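PDB 4MF7: glutathione S-transferase enzyme with thioredoxin-like domain from Bradyrhizobium sp., which probably catalyses the conjugation of reduced glutathione to electrophilic substrates, as glutathione transferases do. Local coordinates for residues L87-D98 / G108-L119; V54-E62 / D200-T208. All blocks are in the same frame, centred on the assembly; numbering follows the deposited sequence.

Contact 1 of 2, residues L87-D98 / G108-L119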
# COMPACT_ATOMS: atom_id res chain seq x y z
N LEU A 87 -2.81 18.36 6.70
CA LEU A 87 -1.98 17.19 7.00
C LEU A 87 -2.11 16.08 5.96
O LEU A 87 -1.09 15.53 5.50
CB LEU A 87 -2.33 16.63 8.38
CG LEU A 87 -1.56 15.40 8.87
CD1 LEU A 87 -0.06 15.59 8.85
CD2 LEU A 87 -2.03 15.00 10.25
N ASN A 88 -3.35 15.71 5.62
CA ASN A 88 -3.61 14.75 4.56
C ASN A 88 -4.55 15.34 3.51
O ASN A 88 -5.77 15.28 3.67
CB ASN A 88 -4.17 13.42 5.09
CG ASN A 88 -4.27 12.37 3.99
OD1 ASN A 88 -3.81 12.61 2.86
ND2 ASN A 88 -4.87 11.21 4.29
N PRO A 89 -3.99 15.92 2.43
CA PRO A 89 -4.84 16.48 1.37
C PRO A 89 -5.82 15.47 0.78
O PRO A 89 -6.82 15.88 0.20
CB PRO A 89 -3.83 16.94 0.31
CG PRO A 89 -2.58 17.20 1.07
CD PRO A 89 -2.56 16.08 2.10
N ASN A 90 -5.53 14.18 0.93
CA ASN A 90 -6.46 13.11 0.54
C ASN A 90 -7.73 13.02 1.35
O ASN A 90 -8.66 12.36 0.93
CB ASN A 90 -5.81 11.73 0.64
CG ASN A 90 -4.91 11.45 -0.51
OD1 ASN A 90 -3.69 11.53 -0.39
ND2 ASN A 90 -5.50 11.09 -1.64
N GLY A 91 -7.75 13.61 2.55
CA GLY A 91 -8.93 13.57 3.39
C GLY A 91 -9.26 12.22 4.03
O GLY A 91 -10.41 11.96 4.40
N LYS A 92 -8.24 11.38 4.20
CA LYS A 92 -8.44 10.08 4.82
C LYS A 92 -7.73 9.95 6.14
O LYS A 92 -6.70 10.58 6.36
CB LYS A 92 -7.95 8.97 3.89
CG LYS A 92 -8.78 8.84 2.61
CD LYS A 92 -8.13 7.87 1.64
CE LYS A 92 -8.91 7.77 0.34
NZ LYS A 92 -8.30 6.79 -0.61
N ILE A 93 -8.27 9.10 6.99
CA ILE A 93 -7.60 8.69 8.22
C ILE A 93 -7.02 7.29 8.01
O ILE A 93 -7.42 6.58 7.08
CB ILE A 93 -8.59 8.73 9.43
CG1 ILE A 93 -9.85 7.88 9.19
CG2 ILE A 93 -8.95 10.18 9.75
CD1 ILE A 93 -9.71 6.44 9.62
N PRO A 94 -6.04 6.88 8.84
CA PRO A 94 -5.38 7.66 9.89
C PRO A 94 -4.25 8.55 9.37
O PRO A 94 -3.71 8.31 8.28
CB PRO A 94 -4.80 6.57 10.80
CG PRO A 94 -4.55 5.40 9.90
CD PRO A 94 -5.54 5.50 8.77
N ALA A 95 -3.91 9.57 10.15
CA ALA A 95 -2.72 10.38 9.92
C ALA A 95 -2.06 10.60 11.27
O ALA A 95 -2.75 10.57 12.28
CB ALA A 95 -3.06 11.70 9.28
N ILE A 96 -0.75 10.77 11.28
CA ILE A 96 -0.01 11.12 12.50
C ILE A 96 0.90 12.34 12.29
O ILE A 96 1.26 12.70 11.15
CB ILE A 96 0.83 9.94 13.03
CG1 ILE A 96 1.96 9.59 12.06
CG2 ILE A 96 -0.01 8.74 13.39
CD1 ILE A 96 3.07 8.73 12.62
N ILE A 97 1.26 12.97 13.41
CA ILE A 97 2.44 13.83 13.46
C ILE A 97 3.30 13.30 14.59
O ILE A 97 2.86 13.25 15.74
CB ILE A 97 2.13 15.32 13.70
CG1 ILE A 97 1.25 15.91 12.59
CG2 ILE A 97 3.44 16.10 13.86
CD1 ILE A 97 0.59 17.22 12.95
N ASP A 98 4.50 12.86 14.26
CA ASP A 98 5.47 12.48 15.26
C ASP A 98 6.34 13.72 15.54
O ASP A 98 7.14 14.12 14.68
CB ASP A 98 6.33 11.32 14.78
CG ASP A 98 7.32 10.87 15.80
OD1 ASP A 98 7.30 11.45 16.93
OD2 ASP A 98 8.10 9.94 15.52
N GLY A 108 4.91 14.81 9.68
CA GLY A 108 3.52 14.48 9.44
C GLY A 108 3.46 13.38 8.39
O GLY A 108 4.17 13.43 7.40
N LEU A 109 2.63 12.38 8.63
CA LEU A 109 2.62 11.23 7.75
C LEU A 109 1.21 10.66 7.67
O LEU A 109 0.53 10.53 8.67
CB LEU A 109 3.61 10.19 8.28
CG LEU A 109 4.18 9.14 7.35
CD1 LEU A 109 5.05 9.79 6.28
CD2 LEU A 109 4.98 8.12 8.16
N PHE A 110 0.77 10.36 6.45
CA PHE A 110 -0.47 9.65 6.27
C PHE A 110 -0.19 8.37 5.47
O PHE A 110 0.95 8.07 5.11
CB PHE A 110 -1.53 10.55 5.63
CG PHE A 110 -1.07 11.19 4.33
CD1 PHE A 110 -1.14 10.49 3.14
CD2 PHE A 110 -0.58 12.48 4.32
CE1 PHE A 110 -0.71 11.08 1.95
CE2 PHE A 110 -0.16 13.07 3.15
CZ PHE A 110 -0.21 12.37 1.96
N GLU A 111 -1.24 7.59 5.25
CA GLU A 111 -1.20 6.32 4.56
C GLU A 111 -0.79 5.27 5.57
O GLU A 111 0.34 5.27 6.08
CB GLU A 111 -0.30 6.34 3.29
CG GLU A 111 -0.69 5.28 2.25
CD GLU A 111 -0.45 3.86 2.73
OE1 GLU A 111 0.71 3.48 3.00
OE2 GLU A 111 -1.42 3.10 2.83
N SER A 112 -1.75 4.43 5.95
CA SER A 112 -1.55 3.47 7.05
C SER A 112 -0.35 2.54 6.87
O SER A 112 0.32 2.24 7.84
CB SER A 112 -2.85 2.68 7.31
OG SER A 112 -3.11 1.84 6.19
N GLY A 113 -0.07 2.09 5.64
CA GLY A 113 1.11 1.26 5.38
C GLY A 113 2.43 1.96 5.65
O GLY A 113 3.31 1.39 6.32
N ALA A 114 2.54 3.19 5.15
CA ALA A 114 3.70 4.05 5.40
C ALA A 114 3.88 4.26 6.92
O ALA A 114 4.98 4.16 7.45
CB ALA A 114 3.53 5.38 4.69
N ILE A 115 2.77 4.47 7.62
CA ILE A 115 2.82 4.76 9.05
C ILE A 115 3.31 3.54 9.81
O ILE A 115 4.13 3.67 10.74
CB ILE A 115 1.47 5.29 9.61
CG1 ILE A 115 1.13 6.69 9.08
CG2 ILE A 115 1.52 5.34 11.16
CD1 ILE A 115 -0.32 7.06 9.22
N LEU A 116 2.77 2.35 9.49
CA LEU A 116 3.17 1.12 10.12
C LEU A 116 4.65 0.86 9.90
O LEU A 116 5.36 0.51 10.82
CB LEU A 116 2.35 -0.09 9.65
CG LEU A 116 0.88 -0.19 10.08
CD1 LEU A 116 0.24 -1.47 9.56
CD2 LEU A 116 0.75 -0.11 11.57
N GLN A 117 5.12 1.06 8.68
CA GLN A 117 6.55 0.89 8.44
C GLN A 117 7.40 1.88 9.22
O GLN A 117 8.43 1.48 9.79
CB GLN A 117 6.89 1.03 6.96
CG GLN A 117 6.36 -0.11 6.12
CD GLN A 117 6.86 -0.01 4.69
OE1 GLN A 117 8.07 -0.11 4.44
NE2 GLN A 117 5.95 0.20 3.76
N TYR A 118 7.00 3.14 9.20
CA TYR A 118 7.68 4.21 9.93
C TYR A 118 7.81 3.87 11.43
O TYR A 118 8.91 3.96 12.01
CB TYR A 118 6.97 5.54 9.77
CG TYR A 118 7.52 6.61 10.69
CD1 TYR A 118 8.75 7.18 10.44
CD2 TYR A 118 6.84 6.98 11.85
CE1 TYR A 118 9.28 8.12 11.29
CE2 TYR A 118 7.36 7.94 12.70
CZ TYR A 118 8.59 8.49 12.42
OH TYR A 118 9.14 9.44 13.24
N LEU A 119 6.69 3.48 12.03
CA LEU A 119 6.69 3.10 13.45
C LEU A 119 7.49 1.83 13.76
O LEU A 119 8.13 1.75 14.79
CB LEU A 119 5.25 3.00 13.99
CG LEU A 119 4.42 4.28 13.98
CD1 LEU A 119 3.01 3.98 14.42
CD2 LEU A 119 5.01 5.42 14.82
O HOH W 1 -4.10 7.62 5.71
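Asp98 OD2 takes a 2.6 Å hydrogen bond from Tyr118 OH and a salt bridge from Lys122, tying the end of strand 95-98 to helix 112-123. This strand and 107-110 form the β hairpin of the thioredoxin-like domain. Asp98 OD2, at the edge of the Tyr118 ring, is met on its anti side. Between the strands, Ile96 and Leu109 make a hydrogen-bonded pair; Ile96 N reaches Leu109 O at 2.9 Å. The Ile96 side chain slides past that of Ile115, CD1 beside Ile115 CG2; branched Ile96 suits the apolar layer under the helix. Glycine fits at position 108 because a CB would clash with Leu87 CD1. At the other end Asn88, CG opposite its backbone N (chi1 -173°), stacks its amide on Phe110, planes 8° apart, OD1 3.3 Å above the ring centre. Asn88 OD1 accepts from Asn90 N, an Asx turn, while Asn88 ND2 donates to Lys92 O at 2.8 Å. With a leucine here, the Phe110 face would probably lose its flat partner, and Lys92 O and Asn90 N their mates. Pro94, after the cis peptide expected of this fold, ends the loop: one water accepts from Glu111 N at 2.9 Å and donates to Pro94 O at 2.7 Å.

Contact 2 of 2, residues V54-E62 / D200-T208; sequences VKVSIMLEE and DYTIADIAT
Ile206 is the knob around which helix 54-62 and the start of helix 203-215 pack, joining the thioredoxin-like domain to the helical C-terminal domain of the transferase fold. The helix axes approach to 8.5 Å and run at 135°. On the tight side Ile206 CG2 presses against the backbone, 3.3 Å from Lys55 O, and lies against Ile58 CG2. Its other branch ends with CD1 3.7 Å from Met59 SD. Met59 reaches this place because CG stands opposite its backbone N (chi1 -175°) and the chain then bends at chi2, which also brings CE to 3.6 Å from Ile203 CG2; a flexible thioether suits a seam between branched isoleucines. Lys55 lies extended alongside Ala207, its CE 3.2 Å from Ala207 O, and carries its amine on to Asn52.

The other side is looser and partly exposed. Here Tyr201 OH gives only a weak hydrogen bond to Glu62 OE2, 2.7 Å away, and the carboxylate and ring planes are 54° apart. Glu62 OE1 has its stronger partner in Arg243. The second helix is also fixed by its own cap: Thr202 OG1 accepts from Ala204 N and Asp205 OD2 from Thr202 N, a capping box, with Tyr201 CE2 3.9 Å from Ile206 CD1, as in a hydrophobic staple. Asp205, held also by Trp236 and Ile196 N, suits this buried cap. The chemistry thus implies a domain interface that rests on shape and apolar contact, with the Glu62 carboxylate at the margin, where Arg243 probably balances its charge, and the Lys55 amine carried to Asn52.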
# COMPACT_ATOMS: atom_id res chain seq x y z
N VAL A 54 -7.60 1.48 12.96
CA VAL A 54 -7.11 0.67 14.07
C VAL A 54 -5.76 0.04 13.80
O VAL A 54 -5.07 -0.36 14.72
CB VAL A 54 -8.11 -0.43 14.55
CG1 VAL A 54 -9.39 0.20 15.05
CG2 VAL A 54 -8.35 -1.48 13.48
N LYS A 55 -5.33 -0.03 12.53
CA LYS A 55 -3.97 -0.47 12.25
C LYS A 55 -2.95 0.34 13.04
O LYS A 55 -2.03 -0.19 13.67
CB LYS A 55 -3.66 -0.32 10.75
CG LYS A 55 -4.51 -1.16 9.83
CD LYS A 55 -4.19 -0.85 8.37
CE LYS A 55 -5.06 -1.63 7.38
NZ LYS A 55 -4.76 -1.12 6.01
N VAL A 56 -3.13 1.65 13.01
CA VAL A 56 -2.18 2.55 13.59
C VAL A 56 -2.34 2.70 15.10
O VAL A 56 -1.34 2.71 15.80
CB VAL A 56 -2.19 3.91 12.87
CG1 VAL A 56 -1.31 4.91 13.60
CG2 VAL A 56 -1.73 3.70 11.44
N SER A 57 -3.58 2.76 15.62
CA SER A 57 -3.74 2.72 17.09
C SER A 57 -3.23 1.43 17.71
O SER A 57 -2.63 1.45 18.79
CB SER A 57 -5.21 2.97 17.53
OG SER A 57 -6.08 2.19 16.76
N ILE A 58 -3.47 0.28 17.05
CA ILE A 58 -2.91 -1.00 17.51
C ILE A 58 -1.40 -0.95 17.51
O ILE A 58 -0.75 -1.35 18.48
CB ILE A 58 -3.44 -2.22 16.72
CG1 ILE A 58 -4.95 -2.38 16.96
CG2 ILE A 58 -2.69 -3.49 17.12
CD1 ILE A 58 -5.65 -3.41 16.09
N MET A 59 -0.82 -0.45 16.41
CA MET A 59 0.63 -0.33 16.35
C MET A 59 1.18 0.56 17.48
O MET A 59 2.15 0.20 18.13
CB MET A 59 1.07 0.21 14.99
CG MET A 59 2.58 0.27 14.78
SD MET A 59 3.33 -1.35 14.89
CE MET A 59 5.00 -0.91 14.28
N LEU A 60 0.56 1.71 17.71
CA LEU A 60 0.97 2.59 18.81
C LEU A 60 0.84 1.91 20.18
O LEU A 60 1.76 1.97 21.00
CB LEU A 60 0.24 3.93 18.74
CG LEU A 60 0.63 4.81 17.56
CD1 LEU A 60 -0.45 5.84 17.24
CD2 LEU A 60 1.99 5.46 17.80
N GLU A 61 -0.24 1.17 20.41
CA GLU A 61 -0.39 0.42 21.66
C GLU A 61 0.64 -0.70 21.77
O GLU A 61 1.24 -0.89 22.84
CB GLU A 61 -1.81 -0.15 21.78
CG GLU A 61 -2.88 0.91 21.94
CD GLU A 61 -2.89 1.58 23.33
OE1 GLU A 61 -2.34 0.97 24.25
OE2 GLU A 61 -3.40 2.71 23.46
N GLU A 62 0.87 -1.43 20.68
CA GLU A 62 1.84 -2.53 20.68
C GLU A 62 3.26 -2.11 20.99
O GLU A 62 3.97 -2.79 21.76
CB GLU A 62 1.83 -3.32 19.36
CG GLU A 62 0.58 -4.15 19.14
CD GLU A 62 0.55 -5.45 19.91
OE1 GLU A 62 1.41 -5.69 20.79
OE2 GLU A 62 -0.37 -6.23 19.62
N ASP A 200 6.81 -15.02 14.13
CA ASP A 200 6.95 -13.59 14.40
C ASP A 200 5.63 -12.85 14.25
O ASP A 200 5.04 -12.85 13.17
CB ASP A 200 7.94 -12.98 13.40
CG ASP A 200 9.38 -13.40 13.66
OD1 ASP A 200 9.80 -13.46 14.83
OD2 ASP A 200 10.09 -13.67 12.69
N TYR A 201 5.18 -12.19 15.31
CA TYR A 201 4.06 -11.26 15.22
C TYR A 201 4.57 -9.95 14.67
O TYR A 201 5.54 -9.34 15.18
CB TYR A 201 3.41 -11.08 16.59
CG TYR A 201 2.29 -10.08 16.70
CD1 TYR A 201 1.01 -10.44 16.40
CD2 TYR A 201 2.51 -8.79 17.21
CE1 TYR A 201 -0.05 -9.56 16.57
CE2 TYR A 201 1.47 -7.90 17.36
CZ TYR A 201 0.19 -8.29 17.04
OH TYR A 201 -0.87 -7.43 17.22
N THR A 202 3.92 -9.49 13.59
CA THR A 202 4.44 -8.36 12.84
C THR A 202 3.39 -7.34 12.46
O THR A 202 2.20 -7.54 12.70
CB THR A 202 5.14 -8.81 11.51
OG1 THR A 202 4.16 -9.36 10.62
CG2 THR A 202 6.29 -9.82 11.75
N ILE A 203 3.83 -6.26 11.84
CA ILE A 203 2.93 -5.30 11.21
C ILE A 203 1.94 -5.94 10.21
O ILE A 203 0.87 -5.36 9.96
CB ILE A 203 3.66 -4.07 10.61
CG1 ILE A 203 4.66 -4.44 9.49
CG2 ILE A 203 4.28 -3.23 11.68
CD1 ILE A 203 5.29 -3.22 8.83
N ALA A 204 2.25 -7.12 9.66
CA ALA A 204 1.28 -7.86 8.82
C ALA A 204 0.00 -8.24 9.58
O ALA A 204 -1.09 -8.06 9.07
CB ALA A 204 1.91 -9.09 8.18
N ASP A 205 0.15 -8.80 10.78
CA ASP A 205 -1.00 -9.13 11.64
C ASP A 205 -1.72 -7.86 12.12
O ASP A 205 -2.97 -7.77 12.09
CB ASP A 205 -0.55 -9.97 12.83
CG ASP A 205 0.31 -11.14 12.39
OD1 ASP A 205 -0.24 -12.14 11.87
OD2 ASP A 205 1.54 -11.00 12.56
N ILE A 206 -0.93 -6.85 12.50
CA ILE A 206 -1.45 -5.58 12.97
C ILE A 206 -2.27 -4.92 11.87
O ILE A 206 -3.26 -4.28 12.15
CB ILE A 206 -0.31 -4.68 13.51
CG1 ILE A 206 0.33 -5.33 14.75
CG2 ILE A 206 -0.75 -3.25 13.79
CD1 ILE A 206 1.64 -4.68 15.16
N ALA A 207 -1.86 -5.09 10.61
CA ALA A 207 -2.59 -4.49 9.49
C ALA A 207 -3.91 -5.21 9.16
O ALA A 207 -4.79 -4.63 8.55
CB ALA A 207 -1.70 -4.47 8.24
N THR A 208 -4.04 -6.47 9.55
CA THR A 208 -5.14 -7.29 9.06
C THR A 208 -6.15 -7.73 10.14
O THR A 208 -7.33 -8.00 9.84
CB THR A 208 -4.58 -8.53 8.33
OG1 THR A 208 -3.72 -9.24 9.20
CG2 THR A 208 -3.75 -8.09 7.15

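In the fold
Both contacts are largely buried, but they hold different levels of the fold. Contact 1 is internal to the thioredoxin-like domain, pairing strands through backbone bonds and setting a helix over them; contact 2 joins that domain to the helical one and relies on side chains packed together and against backbone carbonyls. Helix 53-63 connects them: Leu116 of contact 1 packs its CD2 3.4 Å from Met59 CB, and Pro94 meets Val56, while the helix offers Lys55, Ile58, Met59 and Glu62 to contact 2. Contact 1 borders the second subunit, whose Gln139 accepts from Phe110 N and whose Trp135 meets Tyr118 edge-to-face; contact 2 is touched by no other chain. Their centres lie about 14 Å apart.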